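Local coordinates for geranyltranstransferase (Stenotrophomonas maltophilia, PDB 7LBJ), which probably joins isoprenyl diphosphate units head to tail, with magnesium, to build longer prenyl diphosphates, at residues R17-I22 / R56-Y61. Residues are numbered along the deposited sequence; the frame is centred on the assembly and turned at random.
Sequences RWRDRI and RPLLVY
Y61 OH is held among R21, I22 and D75: it is hydrogen-bonded to D75 OD1, and R21 NE makes a salt bridge with that same oxygen. D75, at the start of helix 75-92, links the two side chains. No hydrogen bond runs directly between 17-22 and 56-61. R21 crosses the hydroxyl end of Y61 at about a right angle, with CD 3.7 Å from Y61 OH and the guanidinium and ring planes perpendicular. Its CG lies anti to the backbone N (chi1 179°) and the chain stays extended to NE, which carries the guanidinium past the hydroxyl; Y61 OH lies at its edge. I22 CD1 packs 3.6 Å from the same Y61 OH, so aliphatic carbons of R21 and I22 also pack against the hydroxyl.

The main apolar contact is W18 on Y61. The five-membered ring of W18 and the phenol form an offset stack, with centroids 4.6 Å apart and planes at 23°. The offset leaves Y61 CB over the six-membered ring, a CH-pi contact 3.6 Å from its centroid. L58 has two conformers. In the one described here, CD2 meets the edge of the indole, 3.6 Å from W18 CB, and CD1 sits over a face of the R19 guanidinium, 3.5 Å from R19 NH2. R19 NE is hydrogen-bonded to K53 O. I22 CG1 rests on P57 CB at 3.9 Å.

The helix axes pass 9.9 Å apart at 114°. This buried crossing joins the N-terminal helix 11-29 to helix 55-65 of the mainly helical prenyl synthase fold. Helix 75-92 touches I22 and P57, while helix 286-297 packs on W18 and L58.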
ATOM      1  N   ARG A  17      12.301  -3.044  26.178  1.00 20.10           N
ATOM      2  CA  ARG A  17      11.214  -2.084  26.339  0.53 23.45           C
ATOM      3  C   ARG A  17      10.546  -1.767  25.003  1.00 20.87           C
ATOM      4  O   ARG A  17       9.310  -1.704  24.915  1.00 19.38           O
ATOM      5  CB  ARG A  17      11.756  -0.814  26.996  0.53 25.71           C
ATOM      6  CG  ARG A  17      10.771   0.323  27.097  0.53 29.02           C
ATOM      7  CD  ARG A  17      11.490   1.607  27.461  0.53 33.26           C
ATOM      8  NE  ARG A  17      12.100   1.533  28.781  0.53 28.10           N
ATOM      9  CZ  ARG A  17      11.614   2.130  29.859  0.53 35.70           C
ATOM     10  NH1 ARG A  17      10.518   2.871  29.805  0.53 36.22           N
ATOM     11  NH2 ARG A  17      12.244   1.983  31.020  0.53 39.98           N
ATOM     12  N   TRP A  18      11.342  -1.568  23.948  1.00 19.94           N
ATOM     13  CA  TRP A  18      10.776  -1.231  22.639  1.00 16.57           C
ATOM     14  C   TRP A  18      10.090  -2.425  21.977  1.00 18.36           C
ATOM     15  O   TRP A  18       9.092  -2.248  21.262  1.00 16.86           O
ATOM     16  CB  TRP A  18      11.879  -0.683  21.726  1.00 14.41           C
ATOM     17  CG  TRP A  18      12.449   0.615  22.212  1.00 13.88           C
ATOM     18  CD1 TRP A  18      11.835   1.535  23.003  1.00 19.47           C
ATOM     19  CD2 TRP A  18      13.750   1.139  21.923  1.00 13.91           C
ATOM     20  NE1 TRP A  18      12.668   2.600  23.230  1.00 18.52           N
ATOM     21  CE2 TRP A  18      13.850   2.388  22.572  1.00 19.58           C
ATOM     22  CE3 TRP A  18      14.829   0.684  21.161  1.00 17.13           C
ATOM     23  CZ2 TRP A  18      15.003   3.187  22.500  1.00 16.86           C
ATOM     24  CZ3 TRP A  18      15.976   1.476  21.091  1.00 17.51           C
ATOM     25  CH2 TRP A  18      16.050   2.711  21.756  1.00 16.67           C
ATOM     26  N   ARG A  19      10.611  -3.639  22.179  1.00 16.85           N
ATOM     27  CA  ARG A  19       9.927  -4.826  21.661  1.00 16.96           C
ATOM     28  C   ARG A  19       8.579  -5.039  22.344  1.00 19.69           C
ATOM     29  O   ARG A  19       7.598  -5.419  21.689  1.00 20.00           O
ATOM     30  CB  ARG A  19      10.814  -6.058  21.818  1.00 17.49           C
ATOM     31  CG  ARG A  19      11.900  -6.159  20.732  1.00 15.53           C
ATOM     32  CD  ARG A  19      12.979  -7.200  21.033  1.00 20.41           C
ATOM     33  NE  ARG A  19      13.908  -7.317  19.906  1.00 19.03           N
ATOM     34  CZ  ARG A  19      15.175  -7.685  20.007  1.00 17.98           C
ATOM     35  NH1 ARG A  19      15.725  -7.969  21.185  1.00 22.56           N
ATOM     36  NH2 ARG A  19      15.919  -7.753  18.904  1.00 19.91           N
ATOM     37  N   ASP A  20       8.507  -4.812  23.656  1.00 17.58           N
ATOM     38  CA  ASP A  20       7.212  -4.871  24.332  1.00 17.26           C
ATOM     39  C   ASP A  20       6.297  -3.761  23.849  1.00 19.02           C
ATOM     40  O   ASP A  20       5.100  -3.982  23.634  1.00 17.59           O
ATOM     41  CB  ASP A  20       7.394  -4.766  25.844  1.00 19.94           C
ATOM     42  CG  ASP A  20       8.049  -5.990  26.430  1.00 27.02           C
ATOM     43  OD1 ASP A  20       8.001  -7.051  25.768  1.00 27.98           O
ATOM     44  OD2 ASP A  20       8.583  -5.895  27.561  1.00 31.31           O
ATOM     45  N   ARG A  21       6.847  -2.559  23.686  1.00 16.91           N
ATOM     46  CA  ARG A  21       6.052  -1.414  23.270  1.00 19.46           C
ATOM     47  C   ARG A  21       5.443  -1.648  21.892  1.00 18.64           C
ATOM     48  O   ARG A  21       4.247  -1.408  21.683  1.00 18.04           O
ATOM     49  CB  ARG A  21       6.923  -0.154  23.278  1.00 20.46           C
ATOM     50  CG  ARG A  21       6.178   1.075  22.846  1.00 23.41           C
ATOM     51  CD  ARG A  21       6.973   2.353  23.033  1.00 19.71           C
ATOM     52  NE  ARG A  21       6.076   3.488  22.839  1.00 19.68           N
ATOM     53  CZ  ARG A  21       5.430   4.102  23.815  1.00 27.07           C
ATOM     54  NH1 ARG A  21       5.616   3.765  25.086  1.00 26.65           N
ATOM     55  NH2 ARG A  21       4.561   5.068  23.510  1.00 23.39           N
ATOM     56  N   ILE A  22       6.254  -2.115  20.933  1.00 15.18           N
ATOM     57  CA  ILE A  22       5.724  -2.285  19.578  1.00 17.00           C
ATOM     58  C   ILE A  22       4.700  -3.425  19.527  1.00 15.71           C
ATOM     59  O   ILE A  22       3.710  -3.347  18.778  1.00 15.57           O
ATOM     60  CB  ILE A  22       6.876  -2.457  18.557  1.00 15.15           C
ATOM     61  CG1 ILE A  22       6.411  -2.050  17.138  1.00 16.16           C
ATOM     62  CG2 ILE A  22       7.437  -3.882  18.529  1.00 15.77           C
ATOM     63  CD1 ILE A  22       6.120  -0.564  16.997  1.00 16.19           C
ATOM     64  N   ARG A  56      13.273  -3.539  12.401  1.00 14.54           N
ATOM     65  CA  ARG A  56      12.931  -2.245  11.808  1.00 12.99           C
ATOM     66  C   ARG A  56      12.289  -1.288  12.813  1.00 13.25           C
ATOM     67  O   ARG A  56      12.695  -0.112  12.864  1.00 12.44           O
ATOM     68  CB  ARG A  56      12.093  -2.496  10.548  1.00 10.19           C
ATOM     69  CG  ARG A  56      12.958  -3.235   9.494  1.00 13.78           C
ATOM     70  CD  ARG A  56      12.120  -3.917   8.407  1.00 11.82           C
ATOM     71  NE  ARG A  56      12.968  -4.680   7.508  1.00 13.59           N
ATOM     72  CZ  ARG A  56      13.483  -5.867   7.796  1.00 18.23           C
ATOM     73  NH1 ARG A  56      13.232  -6.472   8.954  1.00 16.71           N
ATOM     74  NH2 ARG A  56      14.263  -6.467   6.900  1.00 16.86           N
ATOM     75  N   PRO A  57      11.320  -1.688  13.632  1.00 13.44           N
ATOM     76  CA  PRO A  57      10.899  -0.787  14.724  1.00 12.81           C
ATOM     77  C   PRO A  57      12.047  -0.350  15.621  1.00 14.95           C
ATOM     78  O   PRO A  57      12.124   0.826  16.009  1.00 15.78           O
ATOM     79  CB  PRO A  57       9.888  -1.638  15.507  1.00 16.20           C
ATOM     80  CG  PRO A  57       9.363  -2.585  14.518  1.00 14.65           C
ATOM     81  CD  PRO A  57      10.482  -2.895  13.561  1.00 14.46           C
ATOM     82  N   LEU A  58      12.942  -1.276  15.971  1.00 12.56           N
ATOM     83  CA  LEU A  58      14.068  -0.930  16.836  0.53 14.35           C
ATOM     84  C   LEU A  58      14.943   0.138  16.194  1.00 13.87           C
ATOM     85  O   LEU A  58      15.428   1.052  16.870  1.00 14.19           O
ATOM     86  CB  LEU A  58      14.894  -2.173  17.154  0.53 15.11           C
ATOM     87  CG  LEU A  58      14.269  -3.171  18.124  0.53 16.50           C
ATOM     88  CD1 LEU A  58      15.193  -4.348  18.310  0.53 16.21           C
ATOM     89  CD2 LEU A  58      13.992  -2.488  19.452  0.53 16.62           C
ATOM     90  N   LEU A  59      15.146   0.048  14.886  1.00 11.58           N
ATOM     91  CA  LEU A  59      15.923   1.079  14.211  1.00 12.35           C
ATOM     92  C   LEU A  59      15.233   2.440  14.290  1.00 13.94           C
ATOM     93  O   LEU A  59      15.902   3.464  14.463  1.00 12.60           O
ATOM     94  CB  LEU A  59      16.167   0.688  12.757  1.00 16.45           C
ATOM     95  CG  LEU A  59      17.193  -0.432  12.535  1.00 14.10           C
ATOM     96  CD1 LEU A  59      16.988  -1.023  11.139  1.00 17.32           C
ATOM     97  CD2 LEU A  59      18.642   0.099  12.681  1.00 16.41           C
ATOM     98  N   VAL A  60      13.901   2.482  14.142  1.00 12.31           N
ATOM     99  CA  VAL A  60      13.186   3.755  14.281  1.00 11.13           C
ATOM    100  C   VAL A  60      13.392   4.326  15.680  1.00 14.76           C
ATOM    101  O   VAL A  60      13.746   5.499  15.856  1.00 14.42           O
ATOM    102  CB  VAL A  60      11.683   3.577  13.972  1.00 11.99           C
ATOM    103  CG1 VAL A  60      10.919   4.867  14.297  1.00 11.56           C
ATOM    104  CG2 VAL A  60      11.474   3.190  12.492  1.00 11.61           C
ATOM    105  N   TYR A  61      13.154   3.507  16.703  1.00 12.46           N
ATOM    106  CA  TYR A  61      13.291   4.008  18.064  1.00 13.61           C
ATOM    107  C   TYR A  61      14.735   4.404  18.364  1.00 15.14           C
ATOM    108  O   TYR A  61      14.983   5.431  19.006  1.00 15.14           O
ATOM    109  CB  TYR A  61      12.821   2.955  19.053  1.00 14.08           C
ATOM    110  CG  TYR A  61      11.323   2.705  19.093  1.00 14.43           C
ATOM    111  CD1 TYR A  61      10.425   3.731  19.411  1.00 15.57           C
ATOM    112  CD2 TYR A  61      10.814   1.423  18.880  1.00 15.01           C
ATOM    113  CE1 TYR A  61       9.033   3.479  19.494  1.00 16.28           C
ATOM    114  CE2 TYR A  61       9.422   1.158  18.972  1.00 15.33           C
ATOM    115  CZ  TYR A  61       8.552   2.186  19.268  1.00 17.93           C
ATOM    116  OH  TYR A  61       7.200   1.912  19.358  1.00 14.13           O
TER